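Local coordinates for protein 1,3-1,4-beta-glucanase (Hordeum vulgare, PDB 1AQ0) that hydrolyses mixed-linkage 1,3-1,4-beta-glucans, acting as a 4-glucanohydrolase of glycoside hydrolase family 17 built on a TIM barrel, at residues 20-24 against 25-29; 149-152 against 153-157. One frame throughout, in Å; residues are numbered along the deposited sequence.

How the interactions relate
Residues 20-24 and 149-157 lie in helices outside the parallel barrel of this family 17 hydrolase, but one contact is at the end of a helix and the other in the middle of one. In interaction 1, residues 25-29 lead from helix 15-25 into strand 29-32; interaction 2 is a proline kink within helix 145-161, whose inner side packs on the barrel. They lie on opposite sides of the chain's centre, with centres 35 Å apart and nearest atoms about 20 Å apart, and do not touch. As in TIM barrels generally, the substrate site is expected at the C-terminal ends of the strands; the turn of interaction 1 belongs to their N-terminal ends.

Interaction 1. Residues 20-24 against 25-29; sequences SMFKS and NGIKS. Unlike the reference sequence in segment 20-24: Ser24 (reference Phe).
The carbonyl oxygen of Met21 is gripped twice by Asn25. The side-chain ND2 of Asn25 comes within 2.7 Å of Met21 O in a nearly straight bond (167°), with the oxygen in the amide plane, while the backbone N of Asn25 donates to Met21 O from 3.1 Å. The amide can turn back over the last helical turn because CG stands beside the backbone N (chi1 -76°), and the side chain also touches His300. Replaced by alanine, this position would lose the carboxamide, and Met21 O would probably be held less firmly, keeping of the two Asn25 bonds just the backbone one. Gly26 then adopts a positive phi of 80°, where a beta carbon would jam against the preceding carbonyl oxygen, so glycine suits the place. Two bonds close the turn: Gly26 N to Lys23 O, and Ile27 N to Phe22 O at 3.0 Å. The turn brings Ile27 back onto Phe22, its CG2 3.5 Å from ring atom CD2 and its CD1 over one ring face, while Ser29 O lies at the ring edge. Phe22 and Ile27 also touch Val3 of strand 2-4. This is the Schellman motif, here leading from a barrel helix into strand 29-32.

Interaction 2. Residues 149-152 against 153-157; sequences AFMG and PVVQF
The flat carboxamide of Gln156 turns one face to the carbonyl oxygen of Gly152, with CD 3.2 Å from that O. The oxygen stands above the amide plane, which explains why NE2, though close, makes no hydrogen bond to it; a polar glutamine suits this exposed side of the helix. The ring of Pro153 presents CD to the turn before it, 3.3 Å from Phe150 O. This is a proline kink in helix 145-161, the helix of a beta-alpha-beta crossover from strand 122-128 to strand 165-168 in the TIM barrel. Having no N-H, Pro153 cannot bond to Ala149 O, and its CD occupies that approach instead, at 3.6 Å from the oxygen. Regular bonding resumes at once: Val154 N reaches Phe150 O, Val155 N bonds to Met151 O at 2.9 Å, and Gln156 N closes on Gly152 O. Glycine suits the residue before the proline, since a beta carbon there would crowd Pro153 CD. On the buried side, where apolar valine fits, Met151 touches Val127 and Val154 touches Thr125, both of strand 122-128; Val154 also meets Val103 and Met106 of helix 102-115. The flexible, unbranched Met151 bends at both chi2 (-51°) and chi3 (-72°), carrying its methyl forward along the helix. The Met151 and Val155 side chains cross at about a right angle, CE of Met151 lying 4.1 Å from Val155 CG2.

Interaction 1. Residues 20-24 against 25-29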
ATOM      1  N   SER A  20     -25.559 -19.019  -9.676  1.00 13.43           N
ATOM      2  CA  SER A  20     -26.056 -19.526  -8.399  1.00 16.70           C
ATOM      3  C   SER A  20     -24.915 -20.142  -7.604  1.00 14.76           C
ATOM      4  O   SER A  20     -24.859 -19.995  -6.384  1.00 14.10           O
ATOM      5  CB  SER A  20     -27.153 -20.580  -8.592  1.00 19.78           C
ATOM      6  OG  SER A  20     -28.399 -19.970  -8.878  1.00 32.33           O
ATOM      7  N   MET A  21     -24.026 -20.853  -8.295  1.00 12.67           N
ATOM      8  CA  MET A  21     -22.876 -21.481  -7.651  1.00 12.53           C
ATOM      9  C   MET A  21     -21.928 -20.426  -7.071  1.00 11.67           C
ATOM     10  O   MET A  21     -21.315 -20.643  -6.027  1.00 11.18           O
ATOM     11  CB  MET A  21     -22.135 -22.377  -8.637  1.00 12.53           C
ATOM     12  CG  MET A  21     -22.892 -23.633  -9.035  1.00 13.11           C
ATOM     13  SD  MET A  21     -22.054 -24.519 -10.376  1.00 17.84           S
ATOM     14  CE  MET A  21     -20.757 -25.320  -9.479  1.00  9.67           C
ATOM     15  N   PHE A  22     -21.794 -19.292  -7.753  1.00 13.01           N
ATOM     16  CA  PHE A  22     -20.942 -18.209  -7.260  1.00 13.32           C
ATOM     17  C   PHE A  22     -21.505 -17.710  -5.928  1.00 15.64           C
ATOM     18  O   PHE A  22     -20.775 -17.612  -4.933  1.00 13.43           O
ATOM     19  CB  PHE A  22     -20.880 -17.050  -8.265  1.00 10.01           C
ATOM     20  CG  PHE A  22     -19.762 -17.169  -9.263  1.00 11.10           C
ATOM     21  CD1 PHE A  22     -19.764 -18.174 -10.226  1.00  7.91           C
ATOM     22  CD2 PHE A  22     -18.691 -16.279  -9.229  1.00  8.45           C
ATOM     23  CE1 PHE A  22     -18.716 -18.292 -11.137  1.00  6.63           C
ATOM     24  CE2 PHE A  22     -17.640 -16.393 -10.135  1.00  7.87           C
ATOM     25  CZ  PHE A  22     -17.650 -17.397 -11.089  1.00  5.90           C
ATOM     26  N   LYS A  23     -22.814 -17.463  -5.901  1.00 16.31           N
ATOM     27  CA  LYS A  23     -23.498 -16.989  -4.699  1.00 20.63           C
ATOM     28  C   LYS A  23     -23.421 -17.973  -3.541  1.00 19.76           C
ATOM     29  O   LYS A  23     -23.009 -17.608  -2.448  1.00 21.47           O
ATOM     30  CB  LYS A  23     -24.974 -16.692  -4.977  1.00 24.27           C
ATOM     31  CG  LYS A  23     -25.237 -15.553  -5.938  1.00 33.71           C
ATOM     32  CD  LYS A  23     -26.739 -15.311  -6.099  1.00 40.60           C
ATOM     33  CE  LYS A  23     -27.461 -16.560  -6.610  1.00 44.45           C
ATOM     34  NZ  LYS A  23     -28.926 -16.353  -6.816  1.00 47.74           N
ATOM     35  N   SER A  24     -23.806 -19.221  -3.774  1.00 19.09           N
ATOM     36  CA  SER A  24     -23.788 -20.210  -2.710  1.00 18.52           C
ATOM     37  C   SER A  24     -22.400 -20.529  -2.171  1.00 19.09           C
ATOM     38  O   SER A  24     -22.275 -20.980  -1.038  1.00 21.25           O
ATOM     39  CB  SER A  24     -24.503 -21.489  -3.141  1.00 17.16           C
ATOM     40  OG  SER A  24     -23.899 -22.042  -4.290  1.00 28.46           O
ATOM     41  N   ASN A  25     -21.359 -20.279  -2.961  1.00 15.66           N
ATOM     42  CA  ASN A  25     -19.998 -20.554  -2.515  1.00 14.89           C
ATOM     43  C   ASN A  25     -19.265 -19.337  -1.951  1.00 12.69           C
ATOM     44  O   ASN A  25     -18.141 -19.453  -1.481  1.00 15.13           O
ATOM     45  CB  ASN A  25     -19.174 -21.183  -3.641  1.00 16.14           C
ATOM     46  CG  ASN A  25     -19.514 -22.648  -3.873  1.00 16.91           C
ATOM     47  OD1 ASN A  25     -18.950 -23.539  -3.237  1.00 20.35           O
ATOM     48  ND2 ASN A  25     -20.411 -22.906  -4.810  1.00 16.88           N
ATOM     49  N   GLY A  26     -19.887 -18.167  -2.019  1.00 13.85           N
ATOM     50  CA  GLY A  26     -19.258 -16.966  -1.491  1.00 12.83           C
ATOM     51  C   GLY A  26     -18.221 -16.310  -2.384  1.00 14.29           C
ATOM     52  O   GLY A  26     -17.358 -15.574  -1.905  1.00 12.74           O
ATOM     53  N   ILE A  27     -18.285 -16.584  -3.684  1.00 13.70           N
ATOM     54  CA  ILE A  27     -17.344 -15.987  -4.625  1.00 11.40           C
ATOM     55  C   ILE A  27     -17.866 -14.582  -4.959  1.00 12.36           C
ATOM     56  O   ILE A  27     -18.962 -14.429  -5.504  1.00 12.29           O
ATOM     57  CB  ILE A  27     -17.204 -16.861  -5.896  1.00 10.89           C
ATOM     58  CG1 ILE A  27     -16.846 -18.300  -5.489  1.00  9.61           C
ATOM     59  CG2 ILE A  27     -16.125 -16.279  -6.820  1.00  9.56           C
ATOM     60  CD1 ILE A  27     -16.937 -19.325  -6.611  1.00  8.86           C
ATOM     61  N   LYS A  28     -17.077 -13.566  -4.623  1.00 13.35           N
ATOM     62  CA  LYS A  28     -17.452 -12.167  -4.826  1.00 13.66           C
ATOM     63  C   LYS A  28     -17.260 -11.569  -6.217  1.00 12.09           C
ATOM     64  O   LYS A  28     -17.938 -10.600  -6.564  1.00 10.33           O
ATOM     65  CB  LYS A  28     -16.694 -11.278  -3.834  1.00 19.33           C
ATOM     66  CG  LYS A  28     -16.920 -11.608  -2.369  1.00 28.62           C
ATOM     67  CD  LYS A  28     -15.938 -10.831  -1.487  1.00 36.43           C
ATOM     68  CE  LYS A  28     -16.110 -11.172  -0.005  1.00 41.01           C
ATOM     69  NZ  LYS A  28     -15.978 -12.637   0.261  1.00 41.23           N
ATOM     70  N   SER A  29     -16.299 -12.083  -6.980  1.00  9.91           N
ATOM     71  CA  SER A  29     -16.015 -11.547  -8.305  1.00  9.07           C
ATOM     72  C   SER A  29     -15.883 -12.625  -9.363  1.00  8.41           C
ATOM     73  O   SER A  29     -15.444 -13.738  -9.074  1.00  8.47           O
ATOM     74  CB  SER A  29     -14.742 -10.706  -8.272  1.00 10.04           C
ATOM     75  OG  SER A  29     -14.819  -9.712  -7.266  1.00 18.90           O
TER

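Interaction 2. Residues 149-152 against 153-157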
ATOM      1  N   ALA A 149       9.097  -3.012 -25.180  1.00 27.64           N
ATOM      2  CA  ALA A 149       8.700  -2.147 -26.293  1.00 27.04           C
ATOM      3  C   ALA A 149       7.241  -1.690 -26.234  1.00 27.01           C
ATOM      4  O   ALA A 149       6.947  -0.521 -26.503  1.00 31.60           O
ATOM      5  CB  ALA A 149       8.971  -2.850 -27.616  1.00 26.72           C
ATOM      6  N   PHE A 150       6.325  -2.607 -25.918  1.00 24.20           N
ATOM      7  CA  PHE A 150       4.916  -2.239 -25.833  1.00 20.14           C
ATOM      8  C   PHE A 150       4.456  -1.998 -24.402  1.00 17.11           C
ATOM      9  O   PHE A 150       3.512  -1.244 -24.167  1.00 17.19           O
ATOM     10  CB  PHE A 150       4.015  -3.264 -26.542  1.00 21.01           C
ATOM     11  CG  PHE A 150       3.974  -4.621 -25.887  1.00 19.73           C
ATOM     12  CD1 PHE A 150       4.884  -5.608 -26.246  1.00 18.82           C
ATOM     13  CD2 PHE A 150       2.998  -4.921 -24.937  1.00 19.42           C
ATOM     14  CE1 PHE A 150       4.826  -6.875 -25.667  1.00 21.09           C
ATOM     15  CE2 PHE A 150       2.931  -6.184 -24.351  1.00 17.46           C
ATOM     16  CZ  PHE A 150       3.844  -7.163 -24.717  1.00 19.23           C
ATOM     17  N   MET A 151       5.153  -2.595 -23.439  1.00 17.71           N
ATOM     18  CA  MET A 151       4.779  -2.424 -22.037  1.00 16.32           C
ATOM     19  C   MET A 151       5.009  -1.012 -21.517  1.00 14.86           C
ATOM     20  O   MET A 151       4.293  -0.560 -20.628  1.00 16.46           O
ATOM     21  CB  MET A 151       5.471  -3.459 -21.148  1.00 15.85           C
ATOM     22  CG  MET A 151       4.851  -4.859 -21.245  1.00 17.95           C
ATOM     23  SD  MET A 151       3.041  -4.875 -21.019  1.00 19.22           S
ATOM     24  CE  MET A 151       2.904  -4.550 -19.248  1.00 14.34           C
ATOM     25  N   GLY A 152       6.000  -0.316 -22.070  1.00 17.33           N
ATOM     26  CA  GLY A 152       6.268   1.055 -21.656  1.00 15.03           C
ATOM     27  C   GLY A 152       5.011   1.892 -21.803  1.00 13.04           C
ATOM     28  O   GLY A 152       4.518   2.448 -20.826  1.00 16.58           O
ATOM     29  N   PRO A 153       4.474   2.014 -23.027  1.00 14.16           N
ATOM     30  CA  PRO A 153       3.255   2.781 -23.312  1.00 13.55           C
ATOM     31  C   PRO A 153       2.027   2.267 -22.544  1.00 13.54           C
ATOM     32  O   PRO A 153       1.177   3.058 -22.132  1.00 15.11           O
ATOM     33  CB  PRO A 153       3.081   2.584 -24.815  1.00 15.38           C
ATOM     34  CG  PRO A 153       4.491   2.492 -25.297  1.00 15.67           C
ATOM     35  CD  PRO A 153       5.135   1.594 -24.278  1.00 13.28           C
ATOM     36  N   VAL A 154       1.920   0.949 -22.374  1.00 13.58           N
ATOM     37  CA  VAL A 154       0.794   0.357 -21.641  1.00 12.07           C
ATOM     38  C   VAL A 154       0.810   0.822 -20.178  1.00 13.74           C
ATOM     39  O   VAL A 154      -0.177   1.366 -19.681  1.00 13.26           O
ATOM     40  CB  VAL A 154       0.838  -1.196 -21.703  1.00 13.48           C
ATOM     41  CG1 VAL A 154      -0.114  -1.811 -20.676  1.00 10.84           C
ATOM     42  CG2 VAL A 154       0.469  -1.669 -23.103  1.00 12.55           C
ATOM     43  N   VAL A 155       1.944   0.630 -19.507  1.00 15.60           N
ATOM     44  CA  VAL A 155       2.106   1.024 -18.110  1.00 14.83           C
ATOM     45  C   VAL A 155       1.878   2.530 -17.944  1.00 15.65           C
ATOM     46  O   VAL A 155       1.223   2.967 -16.995  1.00 18.55           O
ATOM     47  CB  VAL A 155       3.512   0.620 -17.582  1.00 13.76           C
ATOM     48  CG1 VAL A 155       3.769   1.229 -16.223  1.00 14.87           C
ATOM     49  CG2 VAL A 155       3.620  -0.903 -17.496  1.00 15.83           C
ATOM     50  N   GLN A 156       2.377   3.316 -18.898  1.00 18.15           N
ATOM     51  CA  GLN A 156       2.217   4.770 -18.863  1.00 18.88           C
ATOM     52  C   GLN A 156       0.751   5.171 -19.001  1.00 18.18           C
ATOM     53  O   GLN A 156       0.292   6.097 -18.335  1.00 20.16           O
ATOM     54  CB  GLN A 156       3.095   5.431 -19.936  1.00 21.80           C
ATOM     55  CG  GLN A 156       4.593   5.334 -19.613  1.00 29.15           C
ATOM     56  CD  GLN A 156       5.505   5.498 -20.827  1.00 35.31           C
ATOM     57  OE1 GLN A 156       5.108   6.055 -21.859  1.00 39.20           O
ATOM     58  NE2 GLN A 156       6.742   5.013 -20.705  1.00 33.04           N
ATOM     59  N   PHE A 157       0.005   4.448 -19.831  1.00 17.84           N
ATOM     60  CA  PHE A 157      -1.420   4.723 -20.016  1.00 16.45           C
ATOM     61  C   PHE A 157      -2.158   4.415 -18.719  1.00 14.09           C
ATOM     62  O   PHE A 157      -3.019   5.178 -18.287  1.00 14.78           O
ATOM     63  CB  PHE A 157      -1.995   3.873 -21.165  1.00 16.63           C
ATOM     64  CG  PHE A 157      -3.507   3.836 -21.205  1.00 19.33           C
ATOM     65  CD1 PHE A 157      -4.232   4.879 -21.770  1.00 20.15           C
ATOM     66  CD2 PHE A 157      -4.204   2.764 -20.655  1.00 20.28           C
ATOM     67  CE1 PHE A 157      -5.624   4.856 -21.783  1.00 16.93           C
ATOM     68  CE2 PHE A 157      -5.597   2.735 -20.665  1.00 18.27           C
ATOM     69  CZ  PHE A 157      -6.305   3.783 -21.228  1.00 17.73           C
TER